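Local coordinates for protein CyaB (Pseudomonas aeruginosa, PDB 3R5G) that probably makes cyclic AMP from ATP as an adenylyl cyclase, this chain being the catalytic domain cut from a longer membrane protein, at residues A[80-85]-A[154-159]; A[159-164]-A[168-173]. All coordinates share one frame; numbering follows the deposited sequence.

Interaction 1 of 2, residues A[80-85]-A[154-159]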
loop_
_atom_site.group_PDB
_atom_site.type_symbol
_atom_site.label_atom_id
_atom_site.label_comp_id
_atom_site.label_asym_id
_atom_site.label_seq_id
_atom_site.Cartn_x
_atom_site.Cartn_y
_atom_site.Cartn_z
ATOM N N ALA A 80 -11.978 -2.616 -20.171
ATOM C CA ALA A 80 -11.898 -3.840 -19.409
ATOM C C ALA A 80 -11.712 -3.630 -17.881
ATOM O O ALA A 80 -12.403 -4.269 -17.026
ATOM C CB ALA A 80 -10.731 -4.714 -19.973
ATOM N N ALA A 81 -10.847 -2.622 -17.536
ATOM C CA ALA A 81 -10.578 -2.387 -16.129
ATOM C C ALA A 81 -11.895 -1.880 -15.487
ATOM O O ALA A 81 -12.192 -2.267 -14.397
ATOM C CB ALA A 81 -9.527 -1.273 -15.992
ATOM N N VAL A 82 -12.552 -0.913 -16.095
ATOM C CA VAL A 82 -13.776 -0.363 -15.413
ATOM C C VAL A 82 -14.884 -1.391 -15.374
ATOM O O VAL A 82 -15.638 -1.437 -14.379
ATOM C CB VAL A 82 -14.145 0.899 -16.151
ATOM C CG1 VAL A 82 -15.428 1.613 -15.565
ATOM C CG2 VAL A 82 -13.019 1.935 -15.947
ATOM N N SER A 83 -15.034 -2.180 -16.447
ATOM C CA SER A 83 -16.055 -3.237 -16.487
ATOM C C SER A 83 -15.757 -4.246 -15.430
ATOM O O SER A 83 -16.697 -4.754 -14.783
ATOM C CB SER A 83 -16.126 -3.886 -17.906
ATOM O OG SER A 83 -16.445 -2.885 -18.866
ATOM N N MET A 84 -14.471 -4.585 -15.174
ATOM C CA MET A 84 -14.113 -5.459 -14.079
ATOM C C MET A 84 -14.581 -4.864 -12.751
ATOM O O MET A 84 -15.192 -5.555 -11.904
ATOM C CB MET A 84 -12.614 -5.646 -14.170
ATOM C CG MET A 84 -12.096 -6.470 -13.018
ATOM S SD MET A 84 -10.334 -6.400 -12.710
ATOM C CE MET A 84 -10.317 -4.671 -12.088
ATOM N N GLY A 85 -14.351 -3.563 -12.586
ATOM C CA GLY A 85 -14.809 -2.949 -11.324
ATOM C C GLY A 85 -16.318 -2.987 -11.153
ATOM O O GLY A 85 -16.769 -3.282 -10.036
ATOM N N ILE A 154 -17.002 3.842 -7.694
ATOM C CA ILE A 154 -15.866 3.651 -8.531
ATOM C C ILE A 154 -15.526 5.033 -9.062
ATOM O O ILE A 154 -16.278 5.649 -9.896
ATOM C CB ILE A 154 -16.233 2.773 -9.735
ATOM C CG1 ILE A 154 -16.675 1.469 -9.234
ATOM C CG2 ILE A 154 -15.006 2.612 -10.651
ATOM C CD1 ILE A 154 -17.211 0.468 -10.341
ATOM N N LEU A 155 -14.367 5.491 -8.685
ATOM C CA LEU A 155 -13.919 6.832 -9.128
ATOM C C LEU A 155 -12.867 6.714 -10.195
ATOM O O LEU A 155 -11.902 5.892 -10.020
ATOM C CB LEU A 155 -13.287 7.672 -8.011
ATOM C CG LEU A 155 -14.235 8.158 -6.925
ATOM C CD1 LEU A 155 -13.513 9.216 -6.044
ATOM C CD2 LEU A 155 -15.392 8.890 -7.599
ATOM N N ILE A 156 -12.922 7.437 -11.305
ATOM C CA ILE A 156 -11.939 7.354 -12.347
ATOM C C ILE A 156 -11.467 8.767 -12.697
ATOM O O ILE A 156 -12.189 9.782 -12.426
ATOM C CB ILE A 156 -12.581 6.717 -13.617
ATOM C CG1 ILE A 156 -13.709 7.549 -14.288
ATOM C CG2 ILE A 156 -13.096 5.344 -13.237
ATOM C CD1 ILE A 156 -14.162 7.039 -15.665
ATOM N N SER A 157 -10.320 8.869 -13.288
ATOM C CA SER A 157 -9.778 10.155 -13.771
ATOM C C SER A 157 -10.323 10.475 -15.128
ATOM O O SER A 157 -11.012 9.713 -15.821
ATOM C CB SER A 157 -8.271 10.026 -13.787
ATOM O OG SER A 157 -7.944 9.108 -14.863
ATOM N N HIS A 158 -10.055 11.711 -15.545
ATOM C CA HIS A 158 -10.461 12.155 -16.853
ATOM C C HIS A 158 -9.842 11.402 -18.018
ATOM O O HIS A 158 -10.520 11.156 -18.989
ATOM C CB HIS A 158 -10.167 13.669 -16.954
ATOM C CG HIS A 158 -10.639 14.251 -18.244
ATOM N ND1 HIS A 158 -11.977 14.517 -18.495
ATOM C CD2 HIS A 158 -9.977 14.518 -19.395
ATOM C CE1 HIS A 158 -12.115 14.961 -19.733
ATOM N NE2 HIS A 158 -10.913 14.990 -20.298
ATOM N N GLU A 159 -8.557 11.030 -17.890
ATOM C CA GLU A 159 -7.950 10.213 -18.923
ATOM C C GLU A 159 -8.750 8.890 -19.094
ATOM O O GLU A 159 -8.959 8.484 -20.232
ATOM C CB GLU A 159 -6.481 9.923 -18.545
ATOM C CG GLU A 159 -5.722 9.345 -19.743
ATOM C CD GLU A 159 -5.431 10.426 -20.837
ATOM O OE1 GLU A 159 -5.490 11.645 -20.543
ATOM O OE2 GLU A 159 -5.175 10.022 -22.002
#
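Ile154 and Ile156 of strand 154-157 meet Gly85 and Val82 of helix 74-100 in a van der Waals helix-on-sheet contact, buried inside the catalytic domain. The two elements touch at two separate points, no hydrogen bond passes between them, and about 150 Å² of surface is buried in all.

At the first point the strand side chain reaches helix backbone. Ile154 CD1 lies 3.7 Å from Gly85 C and 3.8 Å from Gly85 O, so its methyl packs against the Gly85 carbonyl group. With no side chain at Gly85 the methyl meets the backbone directly, consistent with the close approach of strand and helix here, where the CA atoms of Gly85 and Ile154 are 7.2 Å apart. Ile154 CG1 lies anti to the carbonyl carbon (chi1 -61°), and an extended outer chain (chi2 175°) carries the methyl to the helix.

The second point is looser: Val82 CG2 faces Ile156 CG2 methyl to methyl at 4.4 Å, about one helical turn before Gly85. Val82 and both isoleucines also touch Val190 of strand 185-190, the antiparallel neighbour of strand 154-157, which brings a second strand under the helix. On the other edge, strand 154-157 pairs in parallel with strand 109-116.

A long helix laid against alternate side chains of the central mixed sheet is the alpha/beta layering of the class III nucleotide cyclase catalytic domain.

Interaction 2 of 2, residues A[159-164]-A[168-173]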
loop_
_atom_site.group_PDB
_atom_site.type_symbol
_atom_site.label_atom_id
_atom_site.label_comp_id
_atom_site.label_asym_id
_atom_site.label_seq_id
_atom_site.Cartn_x
_atom_site.Cartn_y
_atom_site.Cartn_z
ATOM N N GLU A 159 -8.557 11.030 -17.890
ATOM C CA GLU A 159 -7.950 10.213 -18.923
ATOM C C GLU A 159 -8.750 8.890 -19.094
ATOM O O GLU A 159 -8.959 8.484 -20.232
ATOM C CB GLU A 159 -6.481 9.923 -18.545
ATOM C CG GLU A 159 -5.722 9.345 -19.743
ATOM C CD GLU A 159 -5.431 10.426 -20.837
ATOM O OE1 GLU A 159 -5.490 11.645 -20.543
ATOM O OE2 GLU A 159 -5.175 10.022 -22.002
ATOM N N THR A 160 -9.124 8.245 -17.985
ATOM C CA THR A 160 -9.861 7.011 -18.143
ATOM C C THR A 160 -11.211 7.309 -18.748
ATOM O O THR A 160 -11.735 6.595 -19.583
ATOM C CB THR A 160 -9.980 6.335 -16.779
ATOM O OG1 THR A 160 -8.680 6.083 -16.230
ATOM C CG2 THR A 160 -10.735 5.007 -16.878
ATOM N N TYR A 161 -11.923 8.294 -18.186
ATOM C CA TYR A 161 -13.239 8.689 -18.726
ATOM C C TYR A 161 -13.181 8.914 -20.205
ATOM O O TYR A 161 -14.093 8.432 -20.912
ATOM C CB TYR A 161 -13.704 9.993 -17.975
ATOM C CG TYR A 161 -14.860 10.647 -18.685
ATOM C CD1 TYR A 161 -16.117 10.119 -18.560
ATOM C CD2 TYR A 161 -14.665 11.820 -19.480
ATOM C CE1 TYR A 161 -17.199 10.697 -19.278
ATOM C CE2 TYR A 161 -15.750 12.397 -20.143
ATOM C CZ TYR A 161 -16.984 11.840 -20.008
ATOM O OH TYR A 161 -18.048 12.339 -20.712
ATOM N N SER A 162 -12.152 9.629 -20.673
ATOM C CA SER A 162 -11.996 9.930 -22.138
ATOM C C SER A 162 -12.009 8.692 -23.028
ATOM O O SER A 162 -12.508 8.741 -24.141
ATOM C CB SER A 162 -10.709 10.711 -22.423
ATOM O OG SER A 162 -10.934 11.960 -21.778
ATOM N N LEU A 163 -11.436 7.610 -22.510
ATOM C CA LEU A 163 -11.376 6.357 -23.169
ATOM C C LEU A 163 -12.640 5.537 -23.142
ATOM O O LEU A 163 -12.931 4.829 -24.110
ATOM C CB LEU A 163 -10.210 5.510 -22.624
ATOM C CG LEU A 163 -8.851 6.134 -22.955
ATOM C CD1 LEU A 163 -7.775 5.464 -22.168
ATOM C CD2 LEU A 163 -8.562 5.994 -24.484
ATOM N N ILE A 164 -13.447 5.651 -22.066
ATOM C CA ILE A 164 -14.548 4.726 -21.860
ATOM C C ILE A 164 -15.923 5.417 -22.139
ATOM O O ILE A 164 -16.907 4.707 -22.155
ATOM C CB ILE A 164 -14.613 4.076 -20.500
ATOM C CG1 ILE A 164 -15.014 5.124 -19.420
ATOM C CG2 ILE A 164 -13.257 3.440 -20.112
ATOM C CD1 ILE A 164 -15.079 4.597 -18.049
ATOM N N ILE A 168 -19.355 3.337 -21.349
ATOM C CA ILE A 168 -19.651 3.195 -19.952
ATOM C C ILE A 168 -20.190 4.530 -19.448
ATOM O O ILE A 168 -19.660 5.595 -19.677
ATOM C CB ILE A 168 -18.367 2.804 -19.131
ATOM C CG1 ILE A 168 -18.012 1.352 -19.531
ATOM C CG2 ILE A 168 -18.601 3.015 -17.608
ATOM C CD1 ILE A 168 -16.716 0.802 -18.852
ATOM N N MET A 169 -21.266 4.428 -18.683
ATOM C CA MET A 169 -21.966 5.627 -18.193
ATOM C C MET A 169 -21.276 6.183 -16.936
ATOM O O MET A 169 -20.951 5.441 -15.991
ATOM C CB MET A 169 -23.375 5.246 -17.752
ATOM C CG MET A 169 -24.262 6.379 -17.511
ATOM S SD MET A 169 -24.841 7.202 -19.017
ATOM C CE MET A 169 -25.862 5.909 -19.745
ATOM N N CYS A 170 -20.995 7.496 -16.942
ATOM C CA CYS A 170 -20.220 8.147 -15.873
ATOM C C CYS A 170 -20.981 9.418 -15.456
ATOM O O CYS A 170 -21.776 9.971 -16.234
ATOM C CB CYS A 170 -18.820 8.561 -16.394
ATOM S SG CYS A 170 -17.846 7.075 -16.914
ATOM N N ARG A 171 -20.581 9.948 -14.312
ATOM C CA ARG A 171 -21.099 11.246 -13.827
ATOM C C ARG A 171 -19.960 12.027 -13.235
ATOM O O ARG A 171 -19.181 11.553 -12.436
ATOM C CB ARG A 171 -22.032 10.875 -12.692
ATOM C CG ARG A 171 -22.739 12.065 -12.264
ATOM C CD ARG A 171 -23.827 11.743 -11.225
ATOM N NE ARG A 171 -24.448 10.432 -11.091
ATOM C CZ ARG A 171 -25.694 10.094 -11.443
ATOM N NH1 ARG A 171 -26.103 8.877 -11.140
ATOM N NH2 ARG A 171 -26.507 10.910 -12.113
ATOM N N ASP A 172 -19.810 13.276 -13.673
ATOM C CA ASP A 172 -18.836 14.215 -13.089
ATOM C C ASP A 172 -18.964 14.376 -11.586
ATOM O O ASP A 172 -20.102 14.578 -11.060
ATOM C CB ASP A 172 -19.079 15.568 -13.821
ATOM C CG ASP A 172 -18.034 16.640 -13.579
ATOM O OD1 ASP A 172 -17.321 16.623 -12.611
ATOM O OD2 ASP A 172 -17.981 17.570 -14.486
ATOM N N LYS A 173 -17.835 14.190 -10.886
ATOM C CA LYS A 173 -17.880 14.334 -9.414
ATOM C C LYS A 173 -16.939 15.452 -8.975
ATOM O O LYS A 173 -16.385 15.450 -7.850
ATOM C CB LYS A 173 -17.615 12.998 -8.688
ATOM C CG LYS A 173 -18.316 12.978 -7.283
ATOM C CD LYS A 173 -17.709 11.948 -6.358
ATOM C CE LYS A 173 -18.391 12.131 -5.017
ATOM N NZ LYS A 173 -18.068 11.146 -3.994
#
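Ile164 O, in the last turn of helix 158-164, accepts a hydrogen bond from Ile168 N at 2.9 Å, with an N-H...O angle of 150°. This bond closes the short connection from the helix to strand 170-176, and the two isoleucines pack beside it.

Ile164 has its CG1 tucked between backbone N and carbonyl carbon (chi1 70°), which aims the delta methyl into the angle between helix and strand. There Ile164 CD1 meets CB and CG2 of Ile168 and SG of Cys170, each at 3.9 Å. The side chains of Ile164 and Ile168 run across one another at a slant instead of lying alongside.

Cys170 completes the group by meeting Tyr161 at the rim of its ring. Its CB stands 3.8 Å from Tyr161 CD1, close to the ring plane. The sulfur is 89° off the ring normal, 5.2 Å from the Tyr161 ring centroid to Cys170 SG, a sulfur-aromatic contact at the edge. Tyr161 stacks its ring with that of Tyr188 on strand 185-190, which would hold the ring in the orientation that presents this edge.

Between these two segments one backbone hydrogen bond is the polar part, and the rest is aliphatic, sulfur and ring-edge packing; the sulfur lies in the ring plane, not over the pi face, where it would probably meet the weakly positive hydrogen rim.

Interaction 1 closes before interaction 2 opens along the chain; the two share Glu159 and helix 158-164, and their centres are about 8 Å apart. Interaction 1 is core, its centre about 8 Å from the centre of the chain; that of interaction 2 is about 15 Å from it, and the contact is only partly buried. The first uses aliphatic groups and a glycine backbone alone, whereas the second adds a hydrogen bond, a thiol and a tyrosine ring edge. They merge into one hydrophobic layer: Ile156 CD1 packs on Ile164 CD1 at 3.5 Å, and Val82 CG1 on Ile168 CD1 at 3.6 Å. Helix 74-100 thus touches the sheet strand, the short helix and the turn beyond it.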